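Local coordinates for protein Pre-mRNA-splicing factor SAD1 (Saccharomyces cerevisiae, PDB 4MSX) that promotes assembly of newly made U4 snRNA into the U4/U6 snRNP and is required for pre-mRNA splicing, although its deubiquitinase domain is catalytically inactive, at residues 443-446 and 451-454; 166-171 and 446-451; 438-443 and 472-477. All blocks are in the same frame, centred on the assembly; numbering follows the deposited sequence.

Contact 1 (443-446 and 451-454)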
ATOM      1  N   GLN A 443      11.037  -0.047   1.787  1.00 24.81           N
ATOM      2  CA  GLN A 443      11.644  -0.565   3.002  1.00 25.28           C
ATOM      3  C   GLN A 443      10.805  -0.103   4.168  1.00 29.00           C
ATOM      4  O   GLN A 443      10.447   1.087   4.239  1.00 28.62           O
ATOM      5  CB  GLN A 443      13.061   0.033   3.164  1.00 26.77           C
ATOM      6  CG  GLN A 443      13.929  -0.383   1.986  1.00 31.00           C
ATOM      7  CD  GLN A 443      15.273   0.345   1.920  1.00 30.75           C
ATOM      8  OE1 GLN A 443      15.429   1.472   2.431  1.00 31.40           O
ATOM      9  NE2 GLN A 443      16.243  -0.286   1.235  1.00 34.79           N
ATOM     10  N   LEU A 444      10.495  -1.016   5.085  1.00 25.96           N
ATOM     11  CA  LEU A 444       9.589  -0.669   6.171  1.00 24.28           C
ATOM     12  C   LEU A 444      10.160  -1.096   7.497  1.00 29.80           C
ATOM     13  O   LEU A 444      10.713  -2.185   7.608  1.00 28.03           O
ATOM     14  CB  LEU A 444       8.243  -1.452   6.029  1.00 27.57           C
ATOM     15  CG  LEU A 444       7.514  -1.105   4.705  1.00 28.16           C
ATOM     16  CD1 LEU A 444       6.265  -2.020   4.525  1.00 25.87           C
ATOM     17  CD2 LEU A 444       7.074   0.358   4.720  1.00 26.08           C
ATOM     18  N   TYR A 445       9.890  -0.297   8.514  1.00 26.58           N
ATOM     19  CA  TYR A 445      10.509  -0.533   9.835  1.00 30.63           C
ATOM     20  C   TYR A 445       9.532  -1.230  10.738  1.00 28.77           C
ATOM     21  O   TYR A 445       8.386  -0.803  10.848  1.00 27.83           O
ATOM     22  CB  TYR A 445      10.911   0.786  10.491  1.00 31.87           C
ATOM     23  CG  TYR A 445      11.715   0.546  11.799  1.00 36.93           C
ATOM     24  CD1 TYR A 445      12.961  -0.071  11.763  1.00 35.82           C
ATOM     25  CD2 TYR A 445      11.208   0.929  13.026  1.00 36.92           C
ATOM     26  CE1 TYR A 445      13.707  -0.291  12.955  1.00 41.96           C
ATOM     27  CE2 TYR A 445      11.960   0.721  14.231  1.00 44.89           C
ATOM     28  CZ  TYR A 445      13.197   0.113  14.153  1.00 38.10           C
ATOM     29  OH  TYR A 445      13.918  -0.115  15.291  1.00 50.04           O
ATOM     30  N   ASP A 446       9.990  -2.296  11.388  1.00 30.70           N
ATOM     31  CA  ASP A 446       9.186  -2.966  12.414  1.00 30.81           C
ATOM     32  C   ASP A 446       9.750  -2.649  13.813  1.00 38.40           C
ATOM     33  O   ASP A 446      10.825  -3.109  14.140  1.00 35.11           O
ATOM     34  CB  ASP A 446       9.218  -4.481  12.230  1.00 29.23           C
ATOM     35  CG  ASP A 446       8.613  -5.238  13.461  1.00 36.09           C
ATOM     36  OD1 ASP A 446       7.782  -4.674  14.205  1.00 35.32           O
ATOM     37  OD2 ASP A 446       8.989  -6.406  13.653  1.00 40.66           O
ATOM     38  N   LYS A 451      13.659  -4.339  13.067  1.00 40.85           N
ATOM     39  CA  LYS A 451      14.277  -4.700  11.815  1.00 43.27           C
ATOM     40  C   LYS A 451      13.694  -3.854  10.690  1.00 36.59           C
ATOM     41  O   LYS A 451      12.520  -3.438  10.761  1.00 34.20           O
ATOM     42  CB  LYS A 451      14.026  -6.175  11.492  1.00 49.80           C
ATOM     43  CG  LYS A 451      14.406  -7.143  12.592  1.00 67.30           C
ATOM     44  CD  LYS A 451      15.904  -7.422  12.608  1.00 80.41           C
ATOM     45  CE  LYS A 451      16.224  -8.630  13.502  1.00 99.30           C
ATOM     46  NZ  LYS A 451      15.504  -9.893  13.085  1.00 81.15           N
ATOM     47  N   TRP A 452      14.522  -3.609   9.678  1.00 36.27           N
ATOM     48  CA  TRP A 452      14.059  -3.046   8.413  1.00 35.52           C
ATOM     49  C   TRP A 452      13.811  -4.182   7.452  1.00 35.77           C
ATOM     50  O   TRP A 452      14.682  -5.043   7.230  1.00 38.29           O
ATOM     51  CB  TRP A 452      15.108  -2.083   7.825  1.00 32.76           C
ATOM     52  CG  TRP A 452      15.039  -0.732   8.465  1.00 34.12           C
ATOM     53  CD1 TRP A 452      15.790  -0.271   9.542  1.00 38.59           C
ATOM     54  CD2 TRP A 452      14.154   0.324   8.111  1.00 31.78           C
ATOM     55  NE1 TRP A 452      15.403   1.006   9.864  1.00 34.02           N
ATOM     56  CE2 TRP A 452      14.421   1.410   8.985  1.00 34.29           C
ATOM     57  CE3 TRP A 452      13.170   0.473   7.111  1.00 32.59           C
ATOM     58  CZ2 TRP A 452      13.727   2.621   8.907  1.00 32.64           C
ATOM     59  CZ3 TRP A 452      12.485   1.678   7.025  1.00 27.61           C
ATOM     60  CH2 TRP A 452      12.773   2.745   7.914  1.00 32.87           C
ATOM     61  N   ILE A 453      12.650  -4.167   6.812  1.00 34.11           N
ATOM     62  CA  ILE A 453      12.358  -5.197   5.828  1.00 29.10           C
ATOM     63  C   ILE A 453      12.180  -4.506   4.498  1.00 31.94           C
ATOM     64  O   ILE A 453      11.347  -3.591   4.388  1.00 29.90           O
ATOM     65  CB  ILE A 453      11.027  -5.904   6.160  1.00 31.59           C
ATOM     66  CG1 ILE A 453      11.045  -6.509   7.567  1.00 41.17           C
ATOM     67  CG2 ILE A 453      10.724  -6.964   5.116  1.00 33.09           C
ATOM     68  CD1 ILE A 453      12.121  -7.538   7.778  1.00 45.99           C
ATOM     69  N   GLU A 454      12.927  -4.958   3.496  1.00 29.63           N
ATOM     70  CA  GLU A 454      12.839  -4.401   2.154  1.00 32.45           C
ATOM     71  C   GLU A 454      11.957  -5.291   1.283  1.00 36.56           C
ATOM     72  O   GLU A 454      12.229  -6.469   1.103  1.00 38.13           O
ATOM     73  CB  GLU A 454      14.228  -4.312   1.526  1.00 33.04           C
ATOM     74  CG  GLU A 454      14.220  -3.910   0.050  1.00 32.76           C
ATOM     75  CD  GLU A 454      15.662  -3.807  -0.515  1.00 44.83           C
ATOM     76  OE1 GLU A 454      16.416  -2.925  -0.066  1.00 40.89           O
ATOM     77  OE2 GLU A 454      16.028  -4.630  -1.375  1.00 48.71           O
TER
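W452 lays its indole across Y445, and the pair packs on the face of the hairpin that also carries Q443 and E454. The CG of W452 sits anti to the carbonyl carbon (chi1 -81°), beside the backbone N, and this swings the rings back across strand 443-446. Beyond CB, W452 CG lies 4.0 Å from Y445 CD1. In the five-membered ring NE1 comes within 3.3 Å of that same CD1. Over the six-membered ring stands Y445 CB, 3.6 Å from the centroid and almost on its normal, a CH-pi contact; the rings themselves meet obliquely. CE3 packs on the carbonyl carbon of L444, and CZ3 ends 3.5 Å from Q443 O, which lies at the indole edge. A broad, flat side chain suits this place because it covers three successive residues of the partner strand; an alanine here would probably open a gap above the strand and leave the tyrosine ring free to turn.

Farther along this face Q443 and E454 run side by side. Q443 NE2 donates to E454 OE1 at 2.9 Å (160°), within the amide plane and on the anti lone pair of OE1; the amide and carboxylate planes are nearly coplanar (13° apart). K471 also binds OE1, R463 pairs with OE2, and N416 donates to Q443 OE1, so these buried polar ends are well matched. L444 and I453 point to the other face, their backbones exchanging two hydrogen bonds. At the D446-K451 pair D446 N reaches K451 O at 2.8 Å, whereas the return bond from K451 N is longer and more bent. Antiparallel pairing of consecutive strands joined by four residues is a beta hairpin, here part of the central sheet of the USP-type domain.

Contact 2 (166-171 and 446-451)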
ATOM      1  N   ASP A 166      -0.592  -7.850  19.045  1.00 37.32           N
ATOM      2  CA  ASP A 166       0.512  -8.751  18.770  1.00 42.03           C
ATOM      3  C   ASP A 166       0.965  -8.676  17.295  1.00 46.73           C
ATOM      4  O   ASP A 166       1.568  -9.619  16.787  1.00 47.75           O
ATOM      5  CB  ASP A 166       0.113 -10.198  19.072  1.00 48.41           C
ATOM      6  CG  ASP A 166       1.328 -11.141  19.125  1.00 72.61           C
ATOM      7  OD1 ASP A 166       2.466 -10.659  19.365  1.00 70.06           O
ATOM      8  OD2 ASP A 166       1.148 -12.363  18.925  1.00 82.56           O
ATOM      9  N   PHE A 167       0.674  -7.577  16.608  1.00 38.52           N
ATOM     10  CA  PHE A 167       1.157  -7.430  15.203  1.00 40.35           C
ATOM     11  C   PHE A 167       2.376  -6.501  15.228  1.00 40.50           C
ATOM     12  O   PHE A 167       2.383  -5.550  16.003  1.00 38.79           O
ATOM     13  CB  PHE A 167       0.091  -6.756  14.328  1.00 31.00           C
ATOM     14  CG  PHE A 167      -1.059  -7.635  13.940  1.00 32.68           C
ATOM     15  CD1 PHE A 167      -1.116  -8.960  14.318  1.00 30.22           C
ATOM     16  CD2 PHE A 167      -2.070  -7.116  13.150  1.00 31.65           C
ATOM     17  CE1 PHE A 167      -2.190  -9.761  13.955  1.00 30.90           C
ATOM     18  CE2 PHE A 167      -3.146  -7.879  12.790  1.00 29.36           C
ATOM     19  CZ  PHE A 167      -3.215  -9.217  13.176  1.00 35.22           C
ATOM     20  N   PRO A 168       3.382  -6.726  14.362  1.00 36.95           N
ATOM     21  CA  PRO A 168       3.455  -7.848  13.414  1.00 31.98           C
ATOM     22  C   PRO A 168       4.063  -9.079  14.096  1.00 41.19           C
ATOM     23  O   PRO A 168       4.796  -8.927  15.073  1.00 37.92           O
ATOM     24  CB  PRO A 168       4.420  -7.338  12.331  1.00 37.30           C
ATOM     25  CG  PRO A 168       5.367  -6.359  13.084  1.00 32.88           C
ATOM     26  CD  PRO A 168       4.477  -5.746  14.183  1.00 37.55           C
ATOM     27  N   ARG A 169       3.789 -10.273  13.579  1.00 35.46           N
ATOM     28  CA  ARG A 169       4.401 -11.501  14.097  1.00 40.68           C
ATOM     29  C   ARG A 169       4.723 -12.454  12.956  1.00 44.85           C
ATOM     30  O   ARG A 169       4.157 -12.317  11.856  1.00 37.44           O
ATOM     31  CB  ARG A 169       3.473 -12.163  15.105  1.00 40.68           C
ATOM     32  CG  ARG A 169       2.155 -12.640  14.524  1.00 44.82           C
ATOM     33  CD  ARG A 169       1.651 -13.881  15.318  1.00 56.36           C
ATOM     34  NE  ARG A 169       0.346 -14.372  14.846  1.00 50.58           N
ATOM     35  CZ  ARG A 169      -0.754 -13.668  15.027  1.00 39.76           C
ATOM     36  NH1 ARG A 169      -0.651 -12.497  15.644  1.00 46.20           N
ATOM     37  NH2 ARG A 169      -1.916 -14.111  14.612  1.00 40.69           N
ATOM     38  N   GLN A 170       5.606 -13.421  13.186  1.00 40.30           N
ATOM     39  CA  GLN A 170       5.941 -14.378  12.126  1.00 42.07           C
ATOM     40  C   GLN A 170       4.780 -15.370  11.892  1.00 40.31           C
ATOM     41  O   GLN A 170       4.206 -15.920  12.821  1.00 38.74           O
ATOM     42  CB  GLN A 170       7.268 -15.112  12.404  1.00 46.36           C
ATOM     43  CG  GLN A 170       8.502 -14.177  12.418  1.00 53.87           C
ATOM     44  CD  GLN A 170       9.011 -13.734  11.021  1.00 50.00           C
ATOM     45  OE1 GLN A 170       8.685 -14.330   9.980  1.00 54.26           O
ATOM     46  NE2 GLN A 170       9.864 -12.700  11.013  1.00 54.45           N
ATOM     47  N   CYS A 171       4.445 -15.570  10.632  1.00 39.08           N
ATOM     48  CA  CYS A 171       3.287 -16.353  10.251  1.00 40.09           C
ATOM     49  C   CYS A 171       3.732 -17.341   9.209  1.00 43.76           C
ATOM     50  O   CYS A 171       4.848 -17.245   8.704  1.00 38.08           O
ATOM     51  CB  CYS A 171       2.217 -15.425   9.661  1.00 34.35           C
ATOM     52  SG  CYS A 171       1.508 -14.285  10.863  1.00 38.41           S
ATOM     53  N   ASP A 446       9.990  -2.296  11.388  1.00 30.70           N
ATOM     54  CA  ASP A 446       9.186  -2.966  12.414  1.00 30.81           C
ATOM     55  C   ASP A 446       9.750  -2.649  13.813  1.00 38.40           C
ATOM     56  O   ASP A 446      10.825  -3.109  14.140  1.00 35.11           O
ATOM     57  CB  ASP A 446       9.218  -4.481  12.230  1.00 29.23           C
ATOM     58  CG  ASP A 446       8.613  -5.238  13.461  1.00 36.09           C
ATOM     59  OD1 ASP A 446       7.782  -4.674  14.205  1.00 35.32           O
ATOM     60  OD2 ASP A 446       8.989  -6.406  13.653  1.00 40.66           O
ATOM     61  N   ASN A 447       9.013  -1.840  14.561  1.00 34.44           N
ATOM     62  CA  ASN A 447       9.348  -1.397  15.928  1.00 45.49           C
ATOM     63  C   ASN A 447       9.623  -2.542  16.885  1.00 53.63           C
ATOM     64  O   ASN A 447      10.413  -2.414  17.814  1.00 48.47           O
ATOM     65  CB  ASN A 447       8.130  -0.681  16.537  1.00 48.60           C
ATOM     66  CG  ASN A 447       8.043   0.764  16.130  1.00 58.98           C
ATOM     67  OD1 ASN A 447       9.059   1.391  15.848  1.00 61.83           O
ATOM     68  ND2 ASN A 447       6.823   1.308  16.082  1.00 58.74           N
ATOM     69  N   LYS A 448       8.910  -3.642  16.695  1.00 40.68           N
ATOM     70  CA  LYS A 448       8.852  -4.673  17.714  1.00 47.75           C
ATOM     71  C   LYS A 448      10.139  -5.470  17.611  1.00 48.11           C
ATOM     72  O   LYS A 448      10.856  -5.595  18.581  1.00 50.62           O
ATOM     73  CB  LYS A 448       7.600  -5.543  17.520  1.00 46.60           C
ATOM     74  CG  LYS A 448       7.077  -6.161  18.785  1.00 70.73           C
ATOM     75  CD  LYS A 448       5.845  -7.016  18.523  1.00 72.40           C
ATOM     76  CE  LYS A 448       4.707  -6.211  17.882  1.00 70.69           C
ATOM     77  NZ  LYS A 448       4.412  -4.878  18.518  1.00 59.27           N
ATOM     78  N   SER A 449      10.474  -5.969  16.432  1.00 40.10           N
ATOM     79  CA  SER A 449      11.718  -6.720  16.267  1.00 37.44           C
ATOM     80  C   SER A 449      12.915  -5.808  15.917  1.00 45.88           C
ATOM     81  O   SER A 449      14.019  -6.286  15.700  1.00 46.63           O
ATOM     82  CB  SER A 449      11.526  -7.760  15.168  1.00 49.84           C
ATOM     83  OG  SER A 449      11.421  -7.113  13.911  1.00 48.59           O
ATOM     84  N   GLU A 450      12.675  -4.494  15.858  1.00 45.58           N
ATOM     85  CA  GLU A 450      13.676  -3.526  15.395  1.00 43.90           C
ATOM     86  C   GLU A 450      14.393  -3.897  14.089  1.00 45.95           C
ATOM     87  O   GLU A 450      15.595  -3.768  14.003  1.00 49.31           O
ATOM     88  CB  GLU A 450      14.693  -3.280  16.523  1.00 49.19           C
ATOM     89  CG  GLU A 450      13.960  -2.863  17.791  1.00 46.42           C
ATOM     90  CD  GLU A 450      14.857  -2.599  19.000  1.00 70.15           C
ATOM     91  OE1 GLU A 450      16.100  -2.735  18.892  1.00 59.76           O
ATOM     92  OE2 GLU A 450      14.297  -2.250  20.065  1.00 64.53           O
ATOM     93  N   LYS A 451      13.659  -4.339  13.067  1.00 40.85           N
ATOM     94  CA  LYS A 451      14.277  -4.700  11.815  1.00 43.27           C
ATOM     95  C   LYS A 451      13.694  -3.854  10.690  1.00 36.59           C
ATOM     96  O   LYS A 451      12.520  -3.438  10.761  1.00 34.20           O
ATOM     97  CB  LYS A 451      14.026  -6.175  11.492  1.00 49.80           C
ATOM     98  CG  LYS A 451      14.406  -7.143  12.592  1.00 67.30           C
ATOM     99  CD  LYS A 451      15.904  -7.422  12.608  1.00 80.41           C
ATOM    100  CE  LYS A 451      16.224  -8.630  13.502  1.00 99.30           C
ATOM    101  NZ  LYS A 451      15.504  -9.893  13.085  1.00 81.15           N
TER
HETATM  102  O   HOH W   1       7.724  -8.400  15.109  1.00 46.36           O
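P168 sets CG, with CD behind it, against the carboxylate of D446, CG 3.2 Å from D446 OD1. Beside it K448 runs past the proline in the opposite direction and brings CE to 3.1 Å from F167 O; its NZ is also near that oxygen, but at a poor angle for a bond. The lysine starts out extended, then folds at chi3 (-59°) and chi4, which turns its end over the F167 carbonyl. One water joins the two sides, donating to P168 O at 3.0 Å and to D446 OD2 at 2.8 Å.

Behind these contacts stands the turn that fixes the aspartate. K448 N donates to OD1 at 2.9 Å, forming an Asx turn, while the N and OG of S449 reach OD2 from the same face of the carboxylate. An aspartate suits this place because its short chain can accept from the turn just after it. The hairpin loop closes with a G1 beta bulge, E450 taking left-handed backbone angles. Opposite, a cis peptide bond before P168 kinks the chain. L180 of strand 178-180 touches both P168 and D446, so the contact sets the hairpin loop against the linker between helix 161-165 and strand 170-172, close to the small sheet 170-172/178-180.

Contact 3 (438-443 and 472-477); sequences SHWITQ and ETFIQV
W440 and F474 make this contact alone, between two strands that are not neighbours in the sheet: strand 409-421 runs between them and pairs with both. Even at their nearest the two backbones stay 9.0 Å apart, from W440 CA to F474 CA, a gap that two large side chains bridge here. The indole arrives with the far corner of its six-membered ring. CZ3 comes to 3.4 Å from F474 CD2, and CH2 stands above the middle of the phenyl face, 3.6 Å from its plane. The two rings are inclined at 45° with centroids 4.6 Å apart, an oblique packing.

F474 starts toward W440; chi1 of -179° extends the ring away from its own backbone N, and chi2 of 66° turns one face to W440. It lies in a classic beta bulge, where F474 and I475 together face one residue of strand 409-421; the bulge alters the direction in which the side chains leave the strand. Around the pair, Y194 and P266 touch W440, and R267 touches F474, so helices 189-203 and 266-280 both reach this place. The backbone N of W440 donates to D193, which also accepts from H439, which probably corresponds to the catalytic histidine of active USPs.

Everything that meets across the two segments is carbon. The contact therefore contributes buried apolar surface and aromatic dispersion and has little directional preference, which suggests that strand alignment is set mainly by backbone bonding, including that to strand 409-421.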
ATOM      1  N   SER A 438      11.994   3.316 -14.475  1.00 33.76           N
ATOM      2  CA  SER A 438      12.009   3.348 -12.977  1.00 32.60           C
ATOM      3  C   SER A 438      11.412   2.072 -12.385  1.00 37.68           C
ATOM      4  O   SER A 438      10.378   1.585 -12.870  1.00 37.69           O
ATOM      5  CB  SER A 438      11.169   4.525 -12.518  1.00 36.57           C
ATOM      6  OG  SER A 438      11.770   5.780 -12.869  1.00 31.44           O
ATOM      7  N   HIS A 439      12.025   1.547 -11.325  1.00 35.16           N
ATOM      8  CA  HIS A 439      11.456   0.464 -10.538  1.00 33.13           C
ATOM      9  C   HIS A 439      11.462   0.972  -9.080  1.00 34.37           C
ATOM     10  O   HIS A 439      12.389   1.699  -8.673  1.00 32.11           O
ATOM     11  CB  HIS A 439      12.312  -0.787 -10.690  1.00 33.76           C
ATOM     12  CG  HIS A 439      11.954  -1.923  -9.769  1.00 41.20           C
ATOM     13  ND1 HIS A 439      10.657  -2.386  -9.593  1.00 43.99           N
ATOM     14  CD2 HIS A 439      12.741  -2.707  -8.986  1.00 37.18           C
ATOM     15  CE1 HIS A 439      10.664  -3.385  -8.724  1.00 44.06           C
ATOM     16  NE2 HIS A 439      11.915  -3.603  -8.343  1.00 41.69           N
ATOM     17  N   TRP A 440      10.457   0.583  -8.304  1.00 27.95           N
ATOM     18  CA  TRP A 440      10.273   1.172  -6.950  1.00 28.10           C
ATOM     19  C   TRP A 440      10.286   0.044  -5.940  1.00 32.01           C
ATOM     20  O   TRP A 440       9.610  -0.983  -6.126  1.00 29.84           O
ATOM     21  CB  TRP A 440       8.919   1.932  -6.903  1.00 27.25           C
ATOM     22  CG  TRP A 440       8.842   3.027  -7.942  1.00 26.81           C
ATOM     23  CD1 TRP A 440       8.158   3.026  -9.150  1.00 24.51           C
ATOM     24  CD2 TRP A 440       9.501   4.291  -7.844  1.00 22.07           C
ATOM     25  NE1 TRP A 440       8.374   4.234  -9.791  1.00 26.47           N
ATOM     26  CE2 TRP A 440       9.218   5.011  -9.017  1.00 25.06           C
ATOM     27  CE3 TRP A 440      10.325   4.866  -6.858  1.00 24.49           C
ATOM     28  CZ2 TRP A 440       9.707   6.293  -9.244  1.00 28.30           C
ATOM     29  CZ3 TRP A 440      10.807   6.145  -7.060  1.00 27.64           C
ATOM     30  CH2 TRP A 440      10.506   6.854  -8.258  1.00 28.81           C
ATOM     31  N   ILE A 441      11.038   0.221  -4.864  1.00 25.16           N
ATOM     32  CA  ILE A 441      11.003  -0.796  -3.817  0.51 30.44           C
ATOM     33  C   ILE A 441      10.798  -0.102  -2.480  1.00 25.58           C
ATOM     34  O   ILE A 441      11.021   1.101  -2.336  1.00 29.49           O
ATOM     35  CB  ILE A 441      12.271  -1.640  -3.801  0.51 32.20           C
ATOM     36  CG1 ILE A 441      13.454  -0.771  -3.408  0.51 28.59           C
ATOM     37  CG2 ILE A 441      12.523  -2.297  -5.211  0.51 36.04           C
ATOM     38  CD1 ILE A 441      14.755  -1.548  -3.320  0.51 38.01           C
ATOM     39  N   THR A 442      10.296  -0.860  -1.514  1.00 22.10           N
ATOM     40  CA  THR A 442       9.790  -0.220  -0.280  1.00 24.67           C
ATOM     41  C   THR A 442      10.474  -0.868   0.892  1.00 29.61           C
ATOM     42  O   THR A 442      10.493  -2.091   0.992  1.00 31.82           O
ATOM     43  CB  THR A 442       8.253  -0.416  -0.165  1.00 34.13           C
ATOM     44  OG1 THR A 442       7.662   0.039  -1.384  1.00 36.50           O
ATOM     45  CG2 THR A 442       7.625   0.371   1.047  1.00 24.90           C
ATOM     46  N   GLN A 443      11.037  -0.047   1.787  1.00 24.81           N
ATOM     47  CA  GLN A 443      11.644  -0.565   3.002  1.00 25.28           C
ATOM     48  C   GLN A 443      10.805  -0.103   4.168  1.00 29.00           C
ATOM     49  O   GLN A 443      10.447   1.087   4.239  1.00 28.62           O
ATOM     50  CB  GLN A 443      13.061   0.033   3.164  1.00 26.77           C
ATOM     51  CG  GLN A 443      13.929  -0.383   1.986  1.00 31.00           C
ATOM     52  CD  GLN A 443      15.273   0.345   1.920  1.00 30.75           C
ATOM     53  OE1 GLN A 443      15.429   1.472   2.431  1.00 31.40           O
ATOM     54  NE2 GLN A 443      16.243  -0.286   1.235  1.00 34.79           N
ATOM     55  N   GLU A 472      18.897   5.019  -3.604  1.00 30.52           N
ATOM     56  CA  GLU A 472      18.352   6.325  -3.942  1.00 31.34           C
ATOM     57  C   GLU A 472      16.949   6.557  -3.330  1.00 33.05           C
ATOM     58  O   GLU A 472      15.938   6.147  -3.939  1.00 30.85           O
ATOM     59  CB  GLU A 472      18.266   6.425  -5.440  1.00 27.72           C
ATOM     60  CG  GLU A 472      17.983   7.830  -5.945  1.00 32.94           C
ATOM     61  CD  GLU A 472      17.818   7.899  -7.467  1.00 42.79           C
ATOM     62  OE1 GLU A 472      18.803   7.631  -8.189  1.00 42.17           O
ATOM     63  OE2 GLU A 472      16.702   8.228  -7.957  1.00 38.64           O
ATOM     64  N   THR A 473      16.904   7.255  -2.198  1.00 29.79           N
ATOM     65  CA  THR A 473      15.649   7.538  -1.507  1.00 27.41           C
ATOM     66  C   THR A 473      14.792   8.515  -2.334  1.00 27.24           C
ATOM     67  O   THR A 473      15.292   9.500  -2.937  1.00 23.63           O
ATOM     68  CB  THR A 473      15.873   8.077  -0.059  1.00 29.24           C
ATOM     69  OG1 THR A 473      14.600   8.239   0.554  1.00 26.63           O
ATOM     70  CG2 THR A 473      16.615   9.462  -0.067  1.00 26.07           C
ATOM     71  N   PHE A 474      13.498   8.217  -2.422  1.00 24.75           N
ATOM     72  CA  PHE A 474      12.568   9.069  -3.173  1.00 21.38           C
ATOM     73  C   PHE A 474      11.480   9.630  -2.241  1.00 25.04           C
ATOM     74  O   PHE A 474      11.159  10.814  -2.303  1.00 25.04           O
ATOM     75  CB  PHE A 474      11.901   8.228  -4.286  1.00 23.16           C
ATOM     76  CG  PHE A 474      10.935   9.003  -5.149  1.00 26.99           C
ATOM     77  CD1 PHE A 474      11.386  10.024  -5.985  1.00 27.89           C
ATOM     78  CD2 PHE A 474       9.577   8.663  -5.169  1.00 26.41           C
ATOM     79  CE1 PHE A 474      10.502  10.731  -6.791  1.00 29.76           C
ATOM     80  CE2 PHE A 474       8.684   9.375  -5.985  1.00 25.88           C
ATOM     81  CZ  PHE A 474       9.128  10.387  -6.799  1.00 23.97           C
ATOM     82  N   ILE A 475      10.857   8.757  -1.430  1.00 22.31           N
ATOM     83  CA  ILE A 475       9.880   9.179  -0.447  0.60 22.23           C
ATOM     84  C   ILE A 475      10.195   8.552   0.905  1.00 23.16           C
ATOM     85  O   ILE A 475      10.579   7.389   0.976  1.00 26.66           O
ATOM     86  CB  ILE A 475       8.431   8.666  -0.849  0.60 24.23           C
ATOM     87  CG1 ILE A 475       7.793   9.624  -1.839  0.60 27.81           C
ATOM     88  CG2 ILE A 475       7.534   8.523   0.398  0.60 26.88           C
ATOM     89  CD1 ILE A 475       6.574   8.978  -2.510  0.60 28.49           C
ATOM     90  N   GLN A 476      10.000   9.305   1.970  1.00 22.11           N
ATOM     91  CA  GLN A 476      10.188   8.748   3.315  1.00 19.91           C
ATOM     92  C   GLN A 476       9.038   9.118   4.183  1.00 23.32           C
ATOM     93  O   GLN A 476       8.469  10.193   4.034  1.00 26.13           O
ATOM     94  CB  GLN A 476      11.464   9.336   4.036  1.00 23.93           C
ATOM     95  CG  GLN A 476      12.736   8.837   3.350  1.00 25.78           C
ATOM     96  CD  GLN A 476      13.987   9.427   3.983  1.00 31.53           C
ATOM     97  OE1 GLN A 476      13.935  10.505   4.628  1.00 28.24           O
ATOM     98  NE2 GLN A 476      15.098   8.705   3.848  1.00 30.74           N
ATOM     99  N   VAL A 477       8.774   8.259   5.169  1.00 23.74           N
ATOM    100  CA  VAL A 477       7.720   8.576   6.136  1.00 21.82           C
ATOM    101  C   VAL A 477       8.422   8.598   7.496  1.00 24.67           C
ATOM    102  O   VAL A 477       9.090   7.636   7.836  1.00 26.01           O
ATOM    103  CB  VAL A 477       6.604   7.510   6.200  1.00 24.20           C
ATOM    104  CG1 VAL A 477       5.591   7.832   7.329  1.00 21.75           C
ATOM    105  CG2 VAL A 477       5.840   7.418   4.832  1.00 22.87           C
TER

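How the contacts relate
From the N terminus, the chain first passes 166-171, which waits for contact 2 until the hairpin loop 446-451 arrives, closing a loop of 274 residues that holds many of the domain's helices. Before that loop, strand 438-446 supplies the first segments of contacts 3 and 1, which share Q443. Contact 1 closes at once through a four-residue turn, and its hairpin nests inside the wider loop of contact 3, completed by 472-477. Contacts 2 and 3 cross, since 438-443 precedes the end of one and 472-477 follows it. Contacts 1 and 2 share D446 and K451. Together they tie the central sheet to itself across strand 409-421 and to the linker near strand 170-172.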